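Local coordinates for similar to hydroxylamine oxidoreductase (Kuenenia stuttgartiensis, PDB 6H5L), which probably acts as a multiheme oxidoreductase of the hydroxylamine oxidoreductase family, passing electrons through its c-type hemes within a large reductase complex of an anammox bacterium, at residues D333-E338 / F369-H374; G300-G305 / Q470-T475; T306-N311 / K319-G324. All coordinates share one frame; numbering follows the deposited sequence.

Contact 1. Residues D333-E338 / F369-H374; sequences DIYSEE and FMFQAH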
loop_
_atom_site.group_PDB
_atom_site.type_symbol
_atom_site.label_atom_id
_atom_site.label_comp_id
_atom_site.label_asym_id
_atom_site.label_seq_id
_atom_site.Cartn_x
_atom_site.Cartn_y
_atom_site.Cartn_z
ATOM N N ASP A 333 -27.693 45.422 31.192
ATOM C CA ASP A 333 -26.603 46.359 31.455
ATOM C C ASP A 333 -25.366 45.826 30.744
ATOM O O ASP A 333 -24.710 44.896 31.222
ATOM C CB ASP A 333 -26.371 46.520 32.953
ATOM C CG ASP A 333 -25.431 47.665 33.277
ATOM O OD1 ASP A 333 -24.976 48.347 32.335
ATOM O OD2 ASP A 333 -25.152 47.884 34.474
ATOM N N ILE A 334 -25.051 46.416 29.588
ATOM C CA ILE A 334 -23.945 45.928 28.768
ATOM C C ILE A 334 -22.623 46.036 29.518
ATOM O O ILE A 334 -21.744 45.175 29.385
ATOM C CB ILE A 334 -23.906 46.688 27.428
ATOM C CG1 ILE A 334 -25.137 46.336 26.593
ATOM C CG2 ILE A 334 -22.627 46.387 26.659
ATOM C CD1 ILE A 334 -25.333 44.847 26.407
ATOM N N TYR A 335 -22.466 47.080 30.331
ATOM C CA TYR A 335 -21.209 47.348 31.017
ATOM C C TYR A 335 -21.271 46.996 32.502
ATOM O O TYR A 335 -20.576 47.604 33.319
ATOM C CB TYR A 335 -20.803 48.805 30.819
ATOM C CG TYR A 335 -20.635 49.166 29.361
ATOM C CD1 TYR A 335 -19.570 48.664 28.624
ATOM C CD2 TYR A 335 -21.547 49.990 28.717
ATOM C CE1 TYR A 335 -19.412 48.981 27.289
ATOM C CE2 TYR A 335 -21.397 50.313 27.381
ATOM C CZ TYR A 335 -20.328 49.805 26.672
ATOM O OH TYR A 335 -20.173 50.122 25.342
ATOM N N SER A 336 -22.095 46.016 32.862
ATOM C CA SER A 336 -22.082 45.503 34.221
ATOM C C SER A 336 -20.842 44.641 34.444
ATOM O O SER A 336 -20.187 44.193 33.500
ATOM C CB SER A 336 -23.343 44.685 34.504
ATOM O OG SER A 336 -23.347 43.482 33.755
ATOM N N GLU A 337 -20.517 44.419 35.721
ATOM C CA GLU A 337 -19.394 43.548 36.055
ATOM C C GLU A 337 -19.582 42.156 35.465
ATOM O O GLU A 337 -18.616 41.522 35.027
ATOM C CB GLU A 337 -19.222 43.463 37.571
ATOM C CG GLU A 337 -18.439 44.608 38.185
ATOM C CD GLU A 337 -18.195 44.404 39.668
ATOM O OE1 GLU A 337 -19.040 43.764 40.328
ATOM O OE2 GLU A 337 -17.155 44.875 40.172
ATOM N N GLU A 338 -20.825 41.670 35.439
ATOM C CA GLU A 338 -21.093 40.332 34.925
ATOM C C GLU A 338 -20.882 40.262 33.417
ATOM O O GLU A 338 -20.312 39.289 32.909
ATOM C CB GLU A 338 -22.517 39.916 35.290
ATOM C CG GLU A 338 -22.853 38.470 34.974
ATOM C CD GLU A 338 -24.330 38.171 35.137
ATOM O OE1 GLU A 338 -25.150 39.092 34.939
ATOM O OE2 GLU A 338 -24.674 37.017 35.467
ATOM N N PHE A 369 -23.145 48.826 17.051
ATOM C CA PHE A 369 -24.237 48.538 16.128
ATOM C C PHE A 369 -25.541 48.308 16.878
ATOM O O PHE A 369 -26.606 48.762 16.443
ATOM C CB PHE A 369 -23.895 47.325 15.261
ATOM C CG PHE A 369 -25.025 46.873 14.378
ATOM C CD1 PHE A 369 -25.203 47.425 13.118
ATOM C CD2 PHE A 369 -25.911 45.896 14.807
ATOM C CE1 PHE A 369 -26.243 47.012 12.305
ATOM C CE2 PHE A 369 -26.952 45.483 13.999
ATOM C CZ PHE A 369 -27.117 46.039 12.747
ATOM N N MET A 370 -25.478 47.602 18.008
ATOM C CA MET A 370 -26.692 47.309 18.763
ATOM C C MET A 370 -27.238 48.556 19.448
ATOM O O MET A 370 -28.460 48.722 19.565
ATOM C CB MET A 370 -26.417 46.205 19.780
ATOM C CG MET A 370 -26.162 44.860 19.140
ATOM S SD MET A 370 -27.536 44.395 18.074
ATOM C CE MET A 370 -28.739 43.861 19.287
ATOM N N PHE A 371 -26.354 49.441 19.912
ATOM C CA PHE A 371 -26.811 50.682 20.532
ATOM C C PHE A 371 -27.560 51.550 19.528
ATOM O O PHE A 371 -28.631 52.087 19.832
ATOM C CB PHE A 371 -25.621 51.439 21.126
ATOM C CG PHE A 371 -25.096 50.838 22.399
ATOM C CD1 PHE A 371 -25.963 50.312 23.342
ATOM C CD2 PHE A 371 -23.734 50.794 22.650
ATOM C CE1 PHE A 371 -25.482 49.758 24.514
ATOM C CE2 PHE A 371 -23.248 50.238 23.820
ATOM C CZ PHE A 371 -24.123 49.720 24.753
ATOM N N GLN A 372 -27.012 51.695 18.318
ATOM C CA GLN A 372 -27.677 52.514 17.311
ATOM C C GLN A 372 -28.899 51.809 16.734
ATOM O O GLN A 372 -29.860 52.473 16.329
ATOM C CB GLN A 372 -26.689 52.892 16.203
ATOM C CG GLN A 372 -26.166 51.731 15.370
ATOM C CD GLN A 372 -27.053 51.422 14.180
ATOM O OE1 GLN A 372 -27.522 52.327 13.489
ATOM N NE2 GLN A 372 -27.294 50.139 13.938
ATOM N N ALA A 373 -28.888 50.474 16.694
ATOM C CA ALA A 373 -30.050 49.747 16.194
ATOM C C ALA A 373 -31.212 49.822 17.177
ATOM O O ALA A 373 -32.361 50.051 16.772
ATOM C CB ALA A 373 -29.680 48.293 15.902
ATOM N N HIS A 374 -30.938 49.638 18.474
ATOM C CA HIS A 374 -31.981 49.830 19.477
ATOM C C HIS A 374 -32.466 51.269 19.521
ATOM O O HIS A 374 -33.649 51.510 19.782
ATOM C CB HIS A 374 -31.477 49.397 20.855
ATOM C CG HIS A 374 -31.765 47.964 21.182
ATOM N ND1 HIS A 374 -30.800 46.981 21.155
ATOM C CD2 HIS A 374 -32.915 47.349 21.537
ATOM C CE1 HIS A 374 -31.343 45.823 21.482
ATOM N NE2 HIS A 374 -32.627 46.019 21.719
#
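The far edge of the Phe371 ring (CE1, CZ and CE2) comes up against Ile334 and Tyr335, which are packed on each other, and these three residues make the whole contact. Tyr335 meets it from the rim: its OH lies in the plane of the Phe371 ring, 3.4 Å from Phe371 CE2, while the Tyr335 ring carbon CE2 sits 3.8 Å from Phe371 CZ. The two side chains cross at a slant, with the phenol end of the tyrosine along the phenylalanine's edge. Ile334 comes in obliquely, with CG1 4.0 Å from Phe371 CZ, and the two side chains run past each other in opposite directions. The CG2 methyl of Ile334 lies over the centre of the Tyr335 ring, 4.0 Å above its plane, so the neighbours pack on each other as well as on Phe371. On the helix, CG of Phe371 stands anti to its carbonyl carbon (chi1 -75°), which sends the ring out toward the loop. Trp302 meets Phe371 edge-to-face and also touches Ile334, so the indole closes the cluster on the heme side.

A type I turn from Asp333 to Ser336 presents Ile334 and Tyr335 to the helix. Ser336 N and Ser336 OG reach Asp333 O from the same face of its plane, the hydroxyl at 3.2 Å, and Ser336 OG also takes the N-H of Asn339. The arrangement is that of an N-capped helix start: the beta turn just before helix 337-350 packs through an aromatic-aliphatic cluster on the long helix 356-389.

Contact 2. Residues G300-G305 / Q470-T475; sequences GIWRMG and QGYKGT. With HEC (heme c), chain I.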
loop_
_atom_site.group_PDB
_atom_site.type_symbol
_atom_site.label_atom_id
_atom_site.label_comp_id
_atom_site.label_asym_id
_atom_site.label_seq_id
_atom_site.Cartn_x
_atom_site.Cartn_y
_atom_site.Cartn_z
ATOM N N GLY A 300 -23.965 34.492 26.770
ATOM C CA GLY A 300 -24.794 35.455 26.059
ATOM C C GLY A 300 -24.887 36.789 26.778
ATOM O O GLY A 300 -25.001 36.857 28.004
ATOM N N ILE A 301 -24.833 37.868 25.989
ATOM C CA ILE A 301 -24.902 39.237 26.499
ATOM C C ILE A 301 -26.064 40.006 25.893
ATOM O O ILE A 301 -26.887 40.579 26.619
ATOM C CB ILE A 301 -23.571 40.006 26.271
ATOM C CG1 ILE A 301 -22.403 39.284 26.990
ATOM C CG2 ILE A 301 -23.687 41.446 26.726
ATOM C CD1 ILE A 301 -21.040 39.891 26.693
ATOM N N TRP A 302 -26.107 40.047 24.573
ATOM C CA TRP A 302 -27.178 40.754 23.838
ATOM C C TRP A 302 -28.288 39.759 23.546
ATOM O O TRP A 302 -29.181 40.123 22.866
ATOM C CB TRP A 302 -26.659 41.342 22.531
ATOM C CG TRP A 302 -25.809 42.560 22.643
ATOM C CD1 TRP A 302 -24.461 42.607 22.548
ATOM C CD2 TRP A 302 -26.236 43.908 22.856
ATOM N NE1 TRP A 302 -24.018 43.883 22.671
ATOM C CE2 TRP A 302 -25.080 44.705 22.870
ATOM C CE3 TRP A 302 -27.471 44.526 23.029
ATOM C CZ2 TRP A 302 -25.126 46.080 23.057
ATOM C CZ3 TRP A 302 -27.515 45.881 23.209
ATOM C CH2 TRP A 302 -26.361 46.647 23.230
ATOM N N ARG A 303 -28.271 38.642 24.245
ATOM C CA ARG A 303 -29.055 37.413 24.058
ATOM C C ARG A 303 -29.764 37.360 22.711
ATOM O O ARG A 303 -29.128 37.026 21.781
ATOM C CB ARG A 303 -30.021 37.322 25.235
ATOM C CG ARG A 303 -29.341 37.520 26.573
ATOM C CD ARG A 303 -28.464 36.404 27.056
ATOM N NE ARG A 303 -29.128 35.135 26.987
ATOM C CZ ARG A 303 -29.722 34.503 27.970
ATOM N NH1 ARG A 303 -29.817 35.027 29.162
ATOM N NH2 ARG A 303 -30.217 33.312 27.757
ATOM N N MET A 304 -30.973 37.857 22.576
ATOM C CA MET A 304 -31.662 37.680 21.309
ATOM C C MET A 304 -31.582 38.909 20.421
ATOM O O MET A 304 -31.831 38.802 19.215
ATOM C CB MET A 304 -33.129 37.296 21.538
ATOM C CG MET A 304 -33.830 36.748 20.291
ATOM S SD MET A 304 -35.478 36.078 20.592
ATOM C CE MET A 304 -35.983 35.628 18.931
ATOM N N GLY A 305 -31.201 40.058 20.976
ATOM C CA GLY A 305 -31.257 41.312 20.262
ATOM C C GLY A 305 -32.558 42.059 20.432
ATOM O O GLY A 305 -32.728 43.125 19.826
ATOM N N GLN A 470 -31.494 40.394 12.409
ATOM C CA GLN A 470 -30.644 39.882 11.338
ATOM C C GLN A 470 -29.343 40.667 11.244
ATOM O O GLN A 470 -28.266 40.076 11.107
ATOM C CB GLN A 470 -31.397 39.910 10.008
ATOM C CG GLN A 470 -32.497 38.866 9.917
ATOM C CD GLN A 470 -33.318 38.974 8.649
ATOM O OE1 GLN A 470 -32.804 38.799 7.545
ATOM N NE2 GLN A 470 -34.606 39.259 8.803
ATOM N N GLY A 471 -29.419 41.996 11.313
ATOM C CA GLY A 471 -28.204 42.789 11.383
ATOM C C GLY A 471 -27.397 42.506 12.633
ATOM O O GLY A 471 -26.166 42.566 12.611
ATOM N N TYR A 472 -28.079 42.201 13.740
ATOM C CA TYR A 472 -27.390 41.820 14.968
ATOM C C TYR A 472 -26.582 40.543 14.769
ATOM O O TYR A 472 -25.382 40.500 15.066
ATOM C CB TYR A 472 -28.410 41.657 16.098
ATOM C CG TYR A 472 -27.951 40.833 17.284
ATOM C CD1 TYR A 472 -26.735 41.080 17.911
ATOM C CD2 TYR A 472 -28.758 39.827 17.798
ATOM C CE1 TYR A 472 -26.329 40.332 18.999
ATOM C CE2 TYR A 472 -28.362 39.080 18.886
ATOM C CZ TYR A 472 -27.147 39.333 19.482
ATOM O OH TYR A 472 -26.757 38.582 20.566
ATOM N N LYS A 473 -27.227 39.489 14.267
ATOM C CA LYS A 473 -26.528 38.224 14.069
ATOM C C LYS A 473 -25.470 38.329 12.978
ATOM O O LYS A 473 -24.420 37.682 13.076
ATOM C CB LYS A 473 -27.531 37.119 13.744
ATOM C CG LYS A 473 -28.446 36.770 14.907
ATOM C CD LYS A 473 -27.638 36.465 16.159
ATOM C CE LYS A 473 -28.534 36.018 17.300
ATOM N NZ LYS A 473 -29.240 34.748 16.985
ATOM N N GLY A 474 -25.719 39.130 11.942
ATOM C CA GLY A 474 -24.701 39.343 10.926
ATOM C C GLY A 474 -23.484 40.070 11.466
ATOM O O GLY A 474 -22.347 39.746 11.111
ATOM N N THR A 475 -23.704 41.061 12.336
ATOM C CA THR A 475 -22.588 41.780 12.940
ATOM C C THR A 475 -21.833 40.899 13.928
ATOM O O THR A 475 -20.597 40.917 13.967
ATOM C CB THR A 475 -23.091 43.050 13.632
ATOM O OG1 THR A 475 -23.772 43.876 12.680
ATOM C CG2 THR A 475 -21.930 43.832 14.234
HETATM FE FE HEC I . -22.894 32.824 17.641
HETATM C CHA HEC I . -24.364 35.385 19.273
HETATM C CHB HEC I . -25.921 31.176 17.425
HETATM C CHC HEC I . -21.466 30.367 15.710
HETATM C CHD HEC I . -19.739 34.039 18.363
HETATM N NA HEC I . -24.813 33.245 18.151
HETATM C C1A HEC I . -25.148 34.287 18.993
HETATM C C2A HEC I . -26.468 34.013 19.519
HETATM C C3A HEC I . -26.897 32.857 19.014
HETATM C C4A HEC I . -25.865 32.348 18.141
HETATM C CMA HEC I . -28.252 32.175 19.300
HETATM C CAA HEC I . -27.240 34.906 20.501
HETATM C CBA HEC I . -26.852 34.522 21.922
HETATM C CGA HEC I . -25.762 35.445 22.396
HETATM O O1A HEC I . -24.630 34.954 22.640
HETATM O O2A HEC I . -26.021 36.668 22.518
HETATM N NB HEC I . -23.560 31.062 16.778
HETATM C C1B HEC I . -24.872 30.635 16.721
HETATM C C2B HEC I . -24.952 29.537 15.784
HETATM C C3B HEC I . -23.725 29.305 15.315
HETATM C C4B HEC I . -22.823 30.264 15.926
HETATM C CMB HEC I . -26.233 28.748 15.444
HETATM C CAB HEC I . -23.328 28.216 14.295
HETATM C CBB HEC I . -23.972 28.464 12.911
HETATM N NC HEC I . -20.961 32.271 17.177
HETATM C C1C HEC I . -20.606 31.273 16.289
HETATM C C2C HEC I . -19.210 31.460 15.937
HETATM C C3C HEC I . -18.704 32.358 16.788
HETATM C C4C HEC I . -19.811 32.963 17.506
HETATM C CMC HEC I . -18.375 30.429 15.146
HETATM C CAC HEC I . -17.227 32.811 16.869
HETATM C CBC HEC I . -16.833 33.597 15.601
HETATM N ND HEC I . -22.154 34.457 18.679
HETATM C C1D HEC I . -20.808 34.790 18.809
HETATM C C2D HEC I . -20.712 36.059 19.496
HETATM C C3D HEC I . -22.160 36.481 19.779
HETATM C C4D HEC I . -22.985 35.423 19.239
HETATM C CMD HEC I . -19.428 36.832 19.866
HETATM C CAD HEC I . -22.631 37.758 20.503
HETATM C CBD HEC I . -22.491 37.516 22.004
HETATM C CGD HEC I . -22.997 38.705 22.774
HETATM O O1D HEC I . -22.247 39.708 22.894
HETATM O O2D HEC I . -24.149 38.644 23.274
#
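This is the propionate end of a heme c pocket in a multiheme cytochrome: the loop 300-305 and helix 455-476 close round the two carboxylates of one heme, and Tyr472 joins the two walls. One propionate is gripped by the loop backbone. Trp302 N donates to heme O2D at 2.7 Å, nearly straight at 174°. Ile301 N donates to the same heme O2D at 2.9 Å with a more bent approach, so two successive amides hold a single oxygen.

Tyr472 reaches across from the helix with CG anti to the backbone N (chi1 160°), and its hydroxyl donates to Arg303 O over 3.1 Å. The donor stands well above the carbonyl plane rather than on a lone pair. The same Tyr472 OH lies 2.8 Å from O2A of the other propionate, and that oxygen sits at the edge of the phenol ring. Trp302 CB approaches the ring obliquely, 3.7 Å from Tyr472 CZ, while its indole turns away to bond Asp367 through NE1. A phenylalanine in place of Tyr472 would probably leave Arg303 O without this donor and deprive the propionate of its close hydroxyl neighbour.

Gly305 lies where the loop passes the ring, and a side chain there would run into Tyr472 CD2. Arg303 points the other way: NE binds a propionate of another heme, and its guanidinium also bonds the carbonyls of Val166 and Gly167. Lys473, salt-bridged to Asp240 and bonded to a further heme, bends along the porphyrin rim, bringing its NZ to 3.6 Å from the heme methyl carbon CMA.

Contact 3. Residues T306-N311 / K319-G324; sequences TVPPSN and KDYPYG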
loop_
_atom_site.group_PDB
_atom_site.type_symbol
_atom_site.label_atom_id
_atom_site.label_comp_id
_atom_site.label_asym_id
_atom_site.label_seq_id
_atom_site.Cartn_x
_atom_site.Cartn_y
_atom_site.Cartn_z
ATOM N N THR A 306 -33.480 41.534 21.237
ATOM C CA THR A 306 -34.786 42.142 21.450
ATOM C C THR A 306 -34.866 42.943 22.740
ATOM O O THR A 306 -35.476 44.016 22.755
ATOM C CB THR A 306 -35.873 41.064 21.462
ATOM O OG1 THR A 306 -35.565 40.086 22.463
ATOM C CG2 THR A 306 -35.958 40.383 20.108
ATOM N N VAL A 307 -34.273 42.449 23.819
ATOM C CA VAL A 307 -34.369 43.142 25.109
ATOM C C VAL A 307 -33.573 44.440 25.042
ATOM O O VAL A 307 -32.384 44.416 24.676
ATOM C CB VAL A 307 -33.863 42.241 26.236
ATOM C CG1 VAL A 307 -33.832 43.008 27.546
ATOM C CG2 VAL A 307 -34.745 41.005 26.360
ATOM N N PRO A 308 -34.168 45.583 25.370
ATOM C CA PRO A 308 -33.449 46.856 25.261
ATOM C C PRO A 308 -32.328 46.941 26.281
ATOM O O PRO A 308 -32.485 46.495 27.426
ATOM C CB PRO A 308 -34.537 47.906 25.548
ATOM C CG PRO A 308 -35.845 47.178 25.399
ATOM C CD PRO A 308 -35.559 45.772 25.812
ATOM N N PRO A 309 -31.182 47.504 25.908
ATOM C CA PRO A 309 -30.114 47.724 26.889
ATOM C C PRO A 309 -30.426 48.901 27.803
ATOM O O PRO A 309 -31.033 49.892 27.390
ATOM C CB PRO A 309 -28.886 48.014 26.015
ATOM C CG PRO A 309 -29.459 48.592 24.761
ATOM C CD PRO A 309 -30.762 47.868 24.541
ATOM N N SER A 310 -29.998 48.778 29.066
ATOM C CA SER A 310 -30.205 49.838 30.048
ATOM C C SER A 310 -29.285 51.033 29.838
ATOM O O SER A 310 -29.465 52.058 30.505
ATOM C CB SER A 310 -30.003 49.300 31.468
ATOM O OG SER A 310 -28.651 48.936 31.696
ATOM N N ASN A 311 -28.311 50.926 28.937
ATOM C CA ASN A 311 -27.343 51.985 28.700
ATOM C C ASN A 311 -27.838 53.017 27.694
ATOM O O ASN A 311 -27.028 53.778 27.152
ATOM C CB ASN A 311 -26.017 51.384 28.227
ATOM C CG ASN A 311 -25.653 50.115 28.979
ATOM O OD1 ASN A 311 -25.917 49.008 28.509
ATOM N ND2 ASN A 311 -25.048 50.270 30.151
ATOM N N LYS A 319 -38.582 53.585 27.800
ATOM C CA LYS A 319 -38.002 54.178 28.998
ATOM C C LYS A 319 -38.605 53.599 30.271
ATOM O O LYS A 319 -38.024 53.764 31.349
ATOM C CB LYS A 319 -38.185 55.695 28.971
ATOM C CG LYS A 319 -39.639 56.149 28.922
ATOM C CD LYS A 319 -39.744 57.630 28.580
ATOM C CE LYS A 319 -41.184 58.047 28.311
ATOM N NZ LYS A 319 -42.036 57.977 29.530
ATOM N N ASP A 320 -39.753 52.931 30.171
ATOM C CA ASP A 320 -40.408 52.309 31.313
ATOM C C ASP A 320 -40.416 50.788 31.233
ATOM O O ASP A 320 -40.990 50.138 32.115
ATOM C CB ASP A 320 -41.841 52.835 31.444
ATOM C CG ASP A 320 -41.887 54.302 31.830
ATOM O OD1 ASP A 320 -41.301 54.663 32.873
ATOM O OD2 ASP A 320 -42.498 55.098 31.086
ATOM N N TYR A 321 -39.812 50.211 30.199
ATOM C CA TYR A 321 -39.653 48.767 30.122
ATOM C C TYR A 321 -38.893 48.268 31.351
ATOM O O TYR A 321 -37.969 48.943 31.823
ATOM C CB TYR A 321 -38.902 48.399 28.837
ATOM C CG TYR A 321 -38.658 46.923 28.618
ATOM C CD1 TYR A 321 -37.519 46.307 29.120
ATOM C CD2 TYR A 321 -39.559 46.147 27.899
ATOM C CE1 TYR A 321 -37.288 44.962 28.922
ATOM C CE2 TYR A 321 -39.336 44.796 27.695
ATOM C CZ TYR A 321 -38.197 44.210 28.210
ATOM O OH TYR A 321 -37.962 42.868 28.015
ATOM N N PRO A 322 -39.244 47.091 31.898
ATOM C CA PRO A 322 -40.267 46.138 31.452
ATOM C C PRO A 322 -41.644 46.319 32.094
ATOM O O PRO A 322 -42.354 45.327 32.274
ATOM C CB PRO A 322 -39.669 44.795 31.866
ATOM C CG PRO A 322 -38.950 45.114 33.131
ATOM C CD PRO A 322 -38.431 46.530 32.993
ATOM N N TYR A 323 -42.002 47.556 32.444
ATOM C CA TYR A 323 -43.357 47.899 32.885
ATOM C C TYR A 323 -43.774 47.135 34.140
ATOM O O TYR A 323 -44.951 46.814 34.317
ATOM C CB TYR A 323 -44.375 47.667 31.763
ATOM C CG TYR A 323 -43.874 48.076 30.395
ATOM C CD1 TYR A 323 -43.683 49.413 30.078
ATOM C CD2 TYR A 323 -43.589 47.125 29.424
ATOM C CE1 TYR A 323 -43.221 49.794 28.834
ATOM C CE2 TYR A 323 -43.127 47.496 28.174
ATOM C CZ TYR A 323 -42.945 48.834 27.886
ATOM O OH TYR A 323 -42.487 49.221 26.647
ATOM N N GLY A 324 -42.825 46.843 35.026
ATOM C CA GLY A 324 -43.156 46.130 36.246
ATOM C C GLY A 324 -43.626 44.709 36.044
ATOM O O GLY A 324 -44.311 44.161 36.912
#
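Two irregular loop segments run past each other without a backbone hydrogen bond between them, closest at Pro308 and Tyr321, whose CA atoms are 8.1 Å apart. The side chains fill the gap. Pro308 lays its CD over one face of the Tyr321 ring in a CH-pi contact, 3.9 Å from the ring centroid and 20° off the normal, displaced toward the rim at Tyr321 CE1. The opposite face is covered by Pro322 CB, over the ring centre, so the phenol is clamped between two prolines; the peptide bond before Pro322 is cis. Tyr321 gets there with CG anti to its N (chi1 180°), which carries the ring out across the gap. Val307 meets the far end, its CG2 4.1 Å from Tyr321 OH, the two side chains crossing at about a right angle. That hydroxyl also makes a weak hydrogen bond to Ala329 O.

Both segments belong to the long connection between strand 291-292 and helix 337-350. Beside them, Thr306 packs on Trp464, Phe465 and Leu469 of helix 455-476, and Pro309 and Asn311 rest on Phe371 of helix 356-389.

Along the chain, contact 3 closes first and contact 1 follows, both falling within the span that contact 2 brings together between the loop at 300-305 and helix 455-476. Their centres are close: about 11 Å separate contacts 1 and 2, 12 Å contacts 1 and 3, and 16 Å contacts 2 and 3. All draw on the connection from strand 291-292 to the start of helix 337-350, which packs on helices 356-389 and 455-476. Asn311 probably hydrogen-bonds Asp333 and Ile334. Segment 300-305, which binds the heme propionate, runs directly into 306-311 of contact 3, and its Trp302 packs on Met370 of contact 1, tying the heme-binding loop to packing farther from the chain's centre.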